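Local coordinates for glyoxalase family protein, putative (Bacillus anthracis, PDB 2QQZ) that is of unknown function but belongs to the glyoxalase/bleomycin resistance protein/dioxygenase superfamily, at residues His75-Leu81 and Arg118-Asn124; Phe29-Ile34 and Leu90-Ile95; Gln15-Pro19 and Asp113-Asn117. All blocks are in the same frame, centred on the assembly; numbering follows the deposited sequence.

Interaction 1 builds one sheet of a glyoxalase-type chain, while interactions 2 and 3 join that module to the one of strand 8-18 and helix 23-33. Interaction 1 is a buried parallel strand pair, rich in backbone hydrogen bonds and closed by a histidine-glutamate bond. Interaction 2 lies nearer the surface and joins the C-terminal ends of the two helices through methyl groups. Interaction 3 is buried and joins the first strand of one sheet to the turn that precedes strand 118-124 of the other. The hydroxyl of Tyr30 links all three: it packs on Ile119 and probably hydrogen-bonds Asp113. Interactions 1 and 3 both reach the second subunit along their strands.

Interaction 1: residues His75-Leu81 and Arg118-Asn124; sequences HPAFYVL and RIEFMEN. With SO4 (sulfate ion), chain D.
His75 NE2 donates to Glu120 OE1 at 2.6 Å, with an N-H...O angle of 175°. The oxygen lies in the imidazole plane and accepts through its anti lone pair. The ring and carboxylate planes are turned 46° apart. Glu120 gets there with a fully extended chain, and the CB of Ala77 packs against its CD. The ring of His75 is also covered on one face by Arg118 CG, 4.2 Å from the ring centroid. The Arg118 guanidinium turns its edge to a sulfate ion, and both NH1 and NH2 donate to SO4 O1. This ion probably comes from the crystallisation liquor.

The backbones form a parallel ladder in which Ala77, Phe78 and Tyr79 pair with Glu120, Phe121 and Met122. Phe78 N donates to Glu120 O at 2.9 Å, and Met122 N to Phe78 O at 3.0 Å. Phe78 and Phe121 share one face of the sheet. Their rings meet obliquely, and Ile119 CG2 meets the edge of the Phe78 ring, 3.5 Å from CE2. On the other face, Tyr79 has CG anti to its backbone N (chi1 -164°), which lays the ring across Met122 O. Its OH then accepts from Asn124 N at 3.0 Å. A water joins this hydroxyl to Glu123 OE2, which also takes the backbone N of Lys82, while Glu123 OE1 takes that of Ile83.

Strand 76-80 is the outermost strand of its sheet within the chain. It continues as an antiparallel ladder into the second subunit. Strand 118-124 lies between it and strand 106-112, and Phe86 of helix 83-92 meets Phe121 edge-to-face.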
loop_
_atom_site.group_PDB
_atom_site.type_symbol
_atom_site.label_atom_id
_atom_site.label_comp_id
_atom_site.label_asym_id
_atom_site.label_seq_id
_atom_site.Cartn_x
_atom_site.Cartn_y
_atom_site.Cartn_z
ATOM N N HIS A 75 0.425 -4.736 -4.947
ATOM C CA HIS A 75 -0.788 -4.562 -4.189
ATOM C C HIS A 75 -0.493 -4.301 -2.690
ATOM O O HIS A 75 0.636 -4.544 -2.233
ATOM C CB HIS A 75 -1.608 -5.854 -4.336
ATOM C CG HIS A 75 -0.926 -7.052 -3.756
ATOM N ND1 HIS A 75 0.058 -7.753 -4.431
ATOM C CD2 HIS A 75 -1.052 -7.651 -2.551
ATOM C CE1 HIS A 75 0.487 -8.744 -3.675
ATOM N NE2 HIS A 75 -0.154 -8.691 -2.522
ATOM N N PRO A 76 -1.487 -3.785 -1.947
ATOM C CA PRO A 76 -1.493 -3.754 -0.495
ATOM C C PRO A 76 -1.918 -5.118 0.109
ATOM O O PRO A 76 -2.780 -5.851 -0.470
ATOM C CB PRO A 76 -2.564 -2.679 -0.185
ATOM C CG PRO A 76 -3.515 -2.840 -1.385
ATOM C CD PRO A 76 -2.683 -3.138 -2.522
ATOM N N ALA A 77 -1.345 -5.407 1.290
ATOM C CA ALA A 77 -1.630 -6.641 2.038
ATOM C C ALA A 77 -2.133 -6.287 3.445
ATOM O O ALA A 77 -1.489 -5.541 4.192
ATOM C CB ALA A 77 -0.421 -7.586 2.078
ATOM N N PHE A 78 -3.336 -6.783 3.737
ATOM C CA PHE A 78 -4.066 -6.515 4.985
ATOM C C PHE A 78 -3.946 -7.675 5.930
ATOM O O PHE A 78 -4.065 -8.815 5.520
ATOM C CB PHE A 78 -5.531 -6.250 4.686
ATOM C CG PHE A 78 -5.726 -5.078 3.815
ATOM C CD1 PHE A 78 -5.731 -3.799 4.362
ATOM C CD2 PHE A 78 -5.877 -5.224 2.456
ATOM C CE1 PHE A 78 -5.911 -2.682 3.545
ATOM C CE2 PHE A 78 -6.030 -4.098 1.639
ATOM C CZ PHE A 78 -6.050 -2.840 2.184
ATOM N N TYR A 79 -3.669 -7.361 7.191
ATOM C CA TYR A 79 -3.593 -8.370 8.248
ATOM C C TYR A 79 -5.020 -8.635 8.724
ATOM O O TYR A 79 -5.799 -7.661 8.999
ATOM C CB TYR A 79 -2.689 -7.931 9.417
ATOM C CG TYR A 79 -2.326 -9.134 10.296
ATOM C CD1 TYR A 79 -1.155 -9.857 10.047
ATOM C CD2 TYR A 79 -3.196 -9.604 11.298
ATOM C CE1 TYR A 79 -0.819 -10.967 10.812
ATOM C CE2 TYR A 79 -2.866 -10.763 12.071
ATOM C CZ TYR A 79 -1.661 -11.407 11.807
ATOM O OH TYR A 79 -1.270 -12.524 12.493
ATOM N N VAL A 80 -5.353 -9.934 8.810
ATOM C CA VAL A 80 -6.695 -10.443 9.171
ATOM C C VAL A 80 -6.672 -11.377 10.422
ATOM O O VAL A 80 -5.883 -12.313 10.479
ATOM C CB VAL A 80 -7.342 -11.151 7.916
ATOM C CG1 VAL A 80 -8.587 -11.841 8.253
ATOM C CG2 VAL A 80 -7.585 -10.118 6.754
ATOM N N LEU A 81 -7.518 -11.118 11.434
ATOM C CA LEU A 81 -7.749 -12.095 12.501
ATOM C C LEU A 81 -8.662 -13.203 12.008
ATOM O O LEU A 81 -9.682 -12.904 11.358
ATOM C CB LEU A 81 -8.452 -11.418 13.652
ATOM C CG LEU A 81 -7.606 -10.740 14.703
ATOM C CD1 LEU A 81 -8.543 -10.130 15.829
ATOM C CD2 LEU A 81 -6.660 -11.775 15.318
ATOM N N ARG A 118 -5.719 -6.221 -7.435
ATOM C CA ARG A 118 -5.363 -7.282 -6.466
ATOM C C ARG A 118 -5.235 -6.720 -5.041
ATOM O O ARG A 118 -4.609 -5.662 -4.812
ATOM C CB ARG A 118 -4.058 -7.912 -6.855
ATOM C CG ARG A 118 -3.521 -8.951 -5.857
ATOM C CD ARG A 118 -2.556 -9.921 -6.626
ATOM N NE ARG A 118 -3.349 -10.928 -7.357
ATOM C CZ ARG A 118 -2.858 -12.059 -7.879
ATOM N NH1 ARG A 118 -1.554 -12.336 -7.797
ATOM N NH2 ARG A 118 -3.659 -12.887 -8.535
ATOM N N ILE A 119 -5.803 -7.451 -4.093
ATOM C CA ILE A 119 -5.719 -7.155 -2.652
ATOM C C ILE A 119 -5.311 -8.502 -2.037
ATOM O O ILE A 119 -5.851 -9.544 -2.456
ATOM C CB ILE A 119 -7.128 -6.836 -2.062
ATOM C CG1 ILE A 119 -7.702 -5.606 -2.750
ATOM C CG2 ILE A 119 -7.063 -6.668 -0.520
ATOM C CD1 ILE A 119 -6.839 -4.336 -2.598
ATOM N N GLU A 120 -4.403 -8.469 -1.060
ATOM C CA GLU A 120 -3.988 -9.659 -0.340
ATOM C C GLU A 120 -4.431 -9.585 1.114
ATOM O O GLU A 120 -4.446 -8.490 1.729
ATOM C CB GLU A 120 -2.483 -9.741 -0.387
ATOM C CG GLU A 120 -1.900 -10.894 0.535
ATOM C CD GLU A 120 -0.399 -10.858 0.546
ATOM O OE1 GLU A 120 0.182 -10.227 -0.395
ATOM O OE2 GLU A 120 0.201 -11.422 1.510
ATOM N N PHE A 121 -4.897 -10.718 1.633
ATOM C CA PHE A 121 -5.210 -10.911 3.041
ATOM C C PHE A 121 -4.287 -11.972 3.622
ATOM O O PHE A 121 -4.044 -13.032 2.982
ATOM C CB PHE A 121 -6.672 -11.275 3.170
ATOM C CG PHE A 121 -7.595 -10.210 2.630
ATOM C CD1 PHE A 121 -7.759 -8.997 3.308
ATOM C CD2 PHE A 121 -8.264 -10.395 1.432
ATOM C CE1 PHE A 121 -8.613 -8.020 2.829
ATOM C CE2 PHE A 121 -9.085 -9.411 0.949
ATOM C CZ PHE A 121 -9.257 -8.225 1.652
HETATM N N MSE A 122 -3.718 -11.688 4.808
HETATM C CA MSE A 122 -2.799 -12.621 5.451
HETATM C C MSE A 122 -2.942 -12.682 6.979
HETATM O O MSE A 122 -3.368 -11.722 7.573
HETATM C CB MSE A 122 -1.370 -12.202 5.184
HETATM C CG MSE A 122 -1.089 -10.766 5.611
HETATM SE SE MSE A 122 0.864 -10.594 5.494
HETATM C CE MSE A 122 1.334 -11.313 7.292
ATOM N N GLU A 123 -2.538 -13.809 7.578
ATOM C CA GLU A 123 -2.398 -13.918 9.023
ATOM C C GLU A 123 -1.234 -14.833 9.334
ATOM O O GLU A 123 -1.008 -15.816 8.624
ATOM C CB GLU A 123 -3.716 -14.445 9.617
ATOM C CG GLU A 123 -3.768 -14.401 11.141
ATOM C CD GLU A 123 -5.037 -14.982 11.703
ATOM O OE1 GLU A 123 -5.696 -15.801 11.023
ATOM O OE2 GLU A 123 -5.381 -14.641 12.854
ATOM N N ASN A 124 -0.460 -14.523 10.371
ATOM C CA ASN A 124 0.520 -15.510 10.834
ATOM C C ASN A 124 -0.135 -16.801 11.311
ATOM O O ASN A 124 -1.235 -16.790 11.914
ATOM C CB ASN A 124 1.404 -14.919 11.919
ATOM C CG ASN A 124 2.083 -13.658 11.448
ATOM O OD1 ASN A 124 2.510 -13.569 10.304
ATOM N ND2 ASN A 124 2.147 -12.659 12.306
HETATM S S SO4 D . -0.755 -14.851 -10.537
HETATM O O1 SO4 D . -1.439 -15.027 -9.274
HETATM O O2 SO4 D . 0.648 -14.527 -10.367
HETATM O O3 SO4 D . -0.917 -16.128 -11.233
HETATM O O4 SO4 D . -1.373 -13.832 -11.347
HETATM O O HOH W 1 -3.377 -13.529 14.171
#

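Interaction 2: residues Phe29-Ile34 and Leu90-Ile95; sequences FYGETI and LIKQGI
A Schellman motif ends helix 83-92, and the contact packs this helix end against the C-terminal part of helix 23-33. The two helices come from the two beta-sheet modules of the glyoxalase-type fold. Gly94, with positive phi, is the C-prime residue of the motif. Ile95 N bonds to Leu90 O and Gly94 N to Ile91 O, the latter at 2.7 Å. Beyond the glycine, the CB of Ile95 points toward helix 23-33. In that helix a wider pi-type turn spans Phe29 to Thr33, near the helix end, and Ile34 N donates to Phe29 O.

Thr33 is the centre of the packing. Its methyl CG2 lies anti to the backbone N (chi1 -59° for OG1), and this aims it at helix 83-92. There it meets Ile95 CG1 at 3.6 Å, the two side chains reaching tip to tip. The same rotation sets OG1 beside the backbone N, where it bonds to Ala28 O within its own helix. Its polar end is thus held by the helix while its methyl does the packing. Leu90 CD2 sits 3.5 Å from Thr33 O and 4.0 Å from Thr33 CG2. Leu90 CD2 also touches Ile34 CG2. The side chain of Gln93 runs alongside Thr33 in the opposite direction, on the more exposed side of the contact.

Deeper in, Phe29 and Ile95 both lie on Val111 of strand 106-112, and Leu90 lies on Phe109 of the same strand. The helix ends therefore sit over that strand. Ile34 CG2 also covers one face of the Phe29 ring. Ile95 comes to the edge of this ring, its CD1 near the ring plane and 4.2 Å from Phe29 CE1.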
loop_
_atom_site.group_PDB
_atom_site.type_symbol
_atom_site.label_atom_id
_atom_site.label_comp_id
_atom_site.label_asym_id
_atom_site.label_seq_id
_atom_site.Cartn_x
_atom_site.Cartn_y
_atom_site.Cartn_z
ATOM N N PHE A 29 -18.010 -3.317 -2.179
ATOM C CA PHE A 29 -16.975 -4.291 -1.963
ATOM C C PHE A 29 -16.146 -4.017 -0.695
ATOM O O PHE A 29 -16.127 -4.860 0.229
ATOM C CB PHE A 29 -16.066 -4.410 -3.189
ATOM C CG PHE A 29 -14.933 -5.390 -3.004
ATOM C CD1 PHE A 29 -15.120 -6.764 -3.277
ATOM C CD2 PHE A 29 -13.690 -4.942 -2.571
ATOM C CE1 PHE A 29 -14.058 -7.657 -3.135
ATOM C CE2 PHE A 29 -12.622 -5.830 -2.432
ATOM C CZ PHE A 29 -12.829 -7.192 -2.710
ATOM N N TYR A 30 -15.523 -2.839 -0.618
ATOM C CA TYR A 30 -14.660 -2.518 0.508
ATOM C C TYR A 30 -15.412 -2.396 1.823
ATOM O O TYR A 30 -14.901 -2.797 2.896
ATOM C CB TYR A 30 -13.826 -1.250 0.211
ATOM C CG TYR A 30 -12.729 -1.520 -0.766
ATOM C CD1 TYR A 30 -11.533 -2.152 -0.366
ATOM C CD2 TYR A 30 -12.879 -1.160 -2.108
ATOM C CE1 TYR A 30 -10.521 -2.427 -1.290
ATOM C CE2 TYR A 30 -11.876 -1.443 -3.048
ATOM C CZ TYR A 30 -10.696 -2.084 -2.625
ATOM O OH TYR A 30 -9.668 -2.339 -3.526
ATOM N N GLY A 31 -16.632 -1.863 1.723
ATOM C CA GLY A 31 -17.472 -1.624 2.859
ATOM C C GLY A 31 -18.313 -2.839 3.172
ATOM O O GLY A 31 -18.127 -3.456 4.226
ATOM N N GLU A 32 -19.237 -3.197 2.293
ATOM C CA GLU A 32 -20.146 -4.286 2.630
ATOM C C GLU A 32 -19.451 -5.658 2.648
ATOM O O GLU A 32 -19.479 -6.364 3.668
ATOM C CB GLU A 32 -21.401 -4.289 1.749
ATOM C CG GLU A 32 -22.520 -3.356 2.237
ATOM C CD GLU A 32 -22.952 -3.607 3.689
ATOM O OE1 GLU A 32 -23.559 -4.654 4.007
ATOM O OE2 GLU A 32 -22.680 -2.723 4.516
ATOM N N THR A 33 -18.792 -6.002 1.550
ATOM C CA THR A 33 -18.296 -7.349 1.359
ATOM C C THR A 33 -17.158 -7.694 2.297
ATOM O O THR A 33 -17.185 -8.745 2.971
ATOM C CB THR A 33 -17.846 -7.550 -0.089
ATOM O OG1 THR A 33 -18.968 -7.294 -0.956
ATOM C CG2 THR A 33 -17.353 -9.002 -0.312
ATOM N N ILE A 34 -16.157 -6.820 2.355
ATOM C CA ILE A 34 -15.020 -7.138 3.162
ATOM C C ILE A 34 -15.173 -6.587 4.586
ATOM O O ILE A 34 -14.480 -6.996 5.506
ATOM C CB ILE A 34 -13.640 -6.898 2.446
ATOM C CG1 ILE A 34 -13.196 -5.495 2.516
ATOM C CG2 ILE A 34 -13.534 -7.473 1.011
ATOM C CD1 ILE A 34 -12.082 -5.482 3.531
ATOM N N LEU A 90 -16.159 -14.615 2.605
ATOM C CA LEU A 90 -16.044 -14.055 1.271
ATOM C C LEU A 90 -16.563 -15.042 0.224
ATOM O O LEU A 90 -17.296 -14.668 -0.685
ATOM C CB LEU A 90 -14.601 -13.617 0.956
ATOM C CG LEU A 90 -13.985 -12.491 1.810
ATOM C CD1 LEU A 90 -12.609 -12.116 1.260
ATOM C CD2 LEU A 90 -14.871 -11.239 1.974
ATOM N N ILE A 91 -16.191 -16.305 0.351
ATOM C CA ILE A 91 -16.686 -17.336 -0.551
ATOM C C ILE A 91 -18.240 -17.366 -0.463
ATOM O O ILE A 91 -18.920 -17.251 -1.476
ATOM C CB ILE A 91 -16.032 -18.693 -0.244
ATOM C CG1 ILE A 91 -14.570 -18.685 -0.714
ATOM C CG2 ILE A 91 -16.828 -19.847 -0.883
ATOM C CD1 ILE A 91 -13.740 -19.798 -0.123
ATOM N N LYS A 92 -18.791 -17.419 0.748
ATOM C CA LYS A 92 -20.261 -17.342 0.939
ATOM C C LYS A 92 -20.917 -16.249 0.060
ATOM O O LYS A 92 -22.012 -16.440 -0.473
ATOM C CB LYS A 92 -20.592 -17.076 2.406
ATOM C CG LYS A 92 -21.561 -18.024 3.020
ATOM C CD LYS A 92 -21.514 -17.888 4.555
ATOM C CE LYS A 92 -22.521 -16.836 5.075
ATOM N NZ LYS A 92 -23.953 -17.377 5.127
ATOM N N GLN A 93 -20.236 -15.116 -0.092
ATOM C CA GLN A 93 -20.746 -13.984 -0.869
ATOM C C GLN A 93 -20.369 -14.027 -2.368
ATOM O O GLN A 93 -20.510 -13.032 -3.086
ATOM C CB GLN A 93 -20.248 -12.659 -0.247
ATOM C CG GLN A 93 -20.669 -12.436 1.199
ATOM C CD GLN A 93 -19.964 -11.244 1.812
ATOM O OE1 GLN A 93 -19.032 -11.396 2.611
ATOM N NE2 GLN A 93 -20.385 -10.036 1.419
ATOM N N GLY A 94 -19.851 -15.154 -2.839
ATOM C CA GLY A 94 -19.513 -15.304 -4.262
ATOM C C GLY A 94 -18.210 -14.663 -4.719
ATOM O O GLY A 94 -17.966 -14.537 -5.922
ATOM N N ILE A 95 -17.375 -14.242 -3.770
ATOM C CA ILE A 95 -16.061 -13.683 -4.092
ATOM C C ILE A 95 -15.054 -14.778 -4.420
ATOM O O ILE A 95 -14.919 -15.748 -3.666
ATOM C CB ILE A 95 -15.518 -12.790 -2.935
ATOM C CG1 ILE A 95 -16.507 -11.657 -2.640
ATOM C CG2 ILE A 95 -14.138 -12.243 -3.274
ATOM C CD1 ILE A 95 -16.761 -10.752 -3.877
#

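Interaction 3: residues Gln15-Pro19 and Asp113-Asn117; sequences QVAAP and DPFGN
Ala18 lays its methyl over one face of the Phe115 ring, with CB 4.0 Å from the ring centroid and 19° off the normal. This is a CH-pi contact. Phe115 belongs to a type I beta turn, Asp113 to Gly116, that leads from strand 106-112 into strand 118-124. Pro114 CB covers the opposite face of the ring. Pro19 adds its CD, 3.6 Å from Phe115 CD1.

The turn is braced by an Asx turn. Asp113 OD1 accepts from Phe115 N at 2.7 Å and from Asn117 N at 3.0 Å. The two donors come from opposite faces of the carboxylate. Asp113 CG stands between its backbone N and carbonyl carbon (chi1 70°), which folds the carboxylate back over the turn. The other oxygen, OD2, accepts from Asn117 ND2 and is also bonded to Tyr30 OH of helix 23-33.

Asn117 carries the polar link to strand 8-18. Its amide runs alongside Val16, whose CG1 is 3.3 Å from ND2. The amide oxygen OD1 accepts from Ala71 N and from a water, which in turn accepts from Ala17 N. The amide nitrogen, already bonded to Asp113 OD2, donates to the strand itself: Asn117 ND2 lies 2.8 Å from Ala17 O, nearly in line with the carbonyl.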
loop_
_atom_site.group_PDB
_atom_site.type_symbol
_atom_site.label_atom_id
_atom_site.label_comp_id
_atom_site.label_asym_id
_atom_site.label_seq_id
_atom_site.Cartn_x
_atom_site.Cartn_y
_atom_site.Cartn_z
ATOM N N GLN A 15 -3.262 4.293 -1.514
ATOM C CA GLN A 15 -4.187 4.817 -2.479
ATOM C C GLN A 15 -4.355 3.766 -3.575
ATOM O O GLN A 15 -3.389 3.398 -4.224
ATOM C CB GLN A 15 -3.689 6.163 -3.028
ATOM C CG GLN A 15 -4.580 6.530 -4.223
ATOM C CD GLN A 15 -5.019 7.935 -4.215
ATOM O OE1 GLN A 15 -5.633 8.401 -3.260
ATOM N NE2 GLN A 15 -4.709 8.637 -5.275
ATOM N N VAL A 16 -5.581 3.275 -3.768
ATOM C CA VAL A 16 -5.949 2.269 -4.807
ATOM C C VAL A 16 -6.758 3.003 -5.886
ATOM O O VAL A 16 -7.637 3.799 -5.564
ATOM C CB VAL A 16 -6.816 1.181 -4.149
ATOM C CG1 VAL A 16 -7.435 0.196 -5.160
ATOM C CG2 VAL A 16 -5.988 0.433 -3.082
ATOM N N ALA A 17 -6.435 2.783 -7.153
ATOM C CA ALA A 17 -7.088 3.569 -8.206
ATOM C C ALA A 17 -8.358 2.839 -8.653
ATOM O O ALA A 17 -8.478 1.612 -8.455
ATOM C CB ALA A 17 -6.147 3.791 -9.334
ATOM N N ALA A 18 -9.271 3.588 -9.264
ATOM C CA ALA A 18 -10.546 3.081 -9.729
ATOM C C ALA A 18 -11.069 4.052 -10.764
ATOM O O ALA A 18 -10.618 5.215 -10.837
ATOM C CB ALA A 18 -11.506 2.972 -8.553
ATOM N N PRO A 19 -12.004 3.599 -11.604
ATOM C CA PRO A 19 -12.502 4.561 -12.578
ATOM C C PRO A 19 -13.485 5.620 -12.049
ATOM O O PRO A 19 -14.087 5.459 -10.977
ATOM C CB PRO A 19 -13.206 3.679 -13.619
ATOM C CG PRO A 19 -13.548 2.401 -12.909
ATOM C CD PRO A 19 -12.570 2.247 -11.773
ATOM N N ASP A 113 -10.648 -6.645 -6.432
ATOM C CA ASP A 113 -11.825 -5.791 -6.145
ATOM C C ASP A 113 -12.660 -5.679 -7.451
ATOM O O ASP A 113 -12.293 -6.288 -8.471
ATOM C CB ASP A 113 -11.444 -4.406 -5.556
ATOM C CG ASP A 113 -10.746 -3.473 -6.573
ATOM O OD1 ASP A 113 -10.782 -3.766 -7.802
ATOM O OD2 ASP A 113 -10.219 -2.414 -6.141
ATOM N N PRO A 114 -13.792 -4.941 -7.416
ATOM C CA PRO A 114 -14.636 -4.848 -8.595
ATOM C C PRO A 114 -13.911 -4.220 -9.809
ATOM O O PRO A 114 -14.403 -4.396 -10.933
ATOM C CB PRO A 114 -15.764 -3.937 -8.112
ATOM C CG PRO A 114 -15.773 -4.147 -6.712
ATOM C CD PRO A 114 -14.386 -4.175 -6.313
ATOM N N PHE A 115 -12.736 -3.597 -9.634
ATOM C CA PHE A 115 -12.116 -2.845 -10.752
ATOM C C PHE A 115 -10.898 -3.603 -11.259
ATOM O O PHE A 115 -10.228 -3.163 -12.198
ATOM C CB PHE A 115 -11.703 -1.437 -10.304
ATOM C CG PHE A 115 -12.725 -0.797 -9.413
ATOM C CD1 PHE A 115 -14.005 -0.468 -9.930
ATOM C CD2 PHE A 115 -12.474 -0.627 -8.060
ATOM C CE1 PHE A 115 -15.003 0.054 -9.091
ATOM C CE2 PHE A 115 -13.495 -0.081 -7.172
ATOM C CZ PHE A 115 -14.735 0.238 -7.697
ATOM N N GLY A 116 -10.651 -4.768 -10.656
ATOM C CA GLY A 116 -9.595 -5.625 -11.084
ATOM C C GLY A 116 -8.286 -5.425 -10.315
ATOM O O GLY A 116 -7.287 -6.032 -10.700
ATOM N N ASN A 117 -8.262 -4.575 -9.287
ATOM C CA ASN A 117 -7.059 -4.441 -8.408
ATOM C C ASN A 117 -6.924 -5.670 -7.488
ATOM O O ASN A 117 -7.928 -6.119 -6.897
ATOM C CB ASN A 117 -7.131 -3.198 -7.498
ATOM C CG ASN A 117 -7.256 -1.919 -8.271
ATOM O OD1 ASN A 117 -6.374 -1.567 -9.061
ATOM N ND2 ASN A 117 -8.338 -1.192 -8.023
HETATM O O HOH W 2 -4.880 0.510 -8.113
#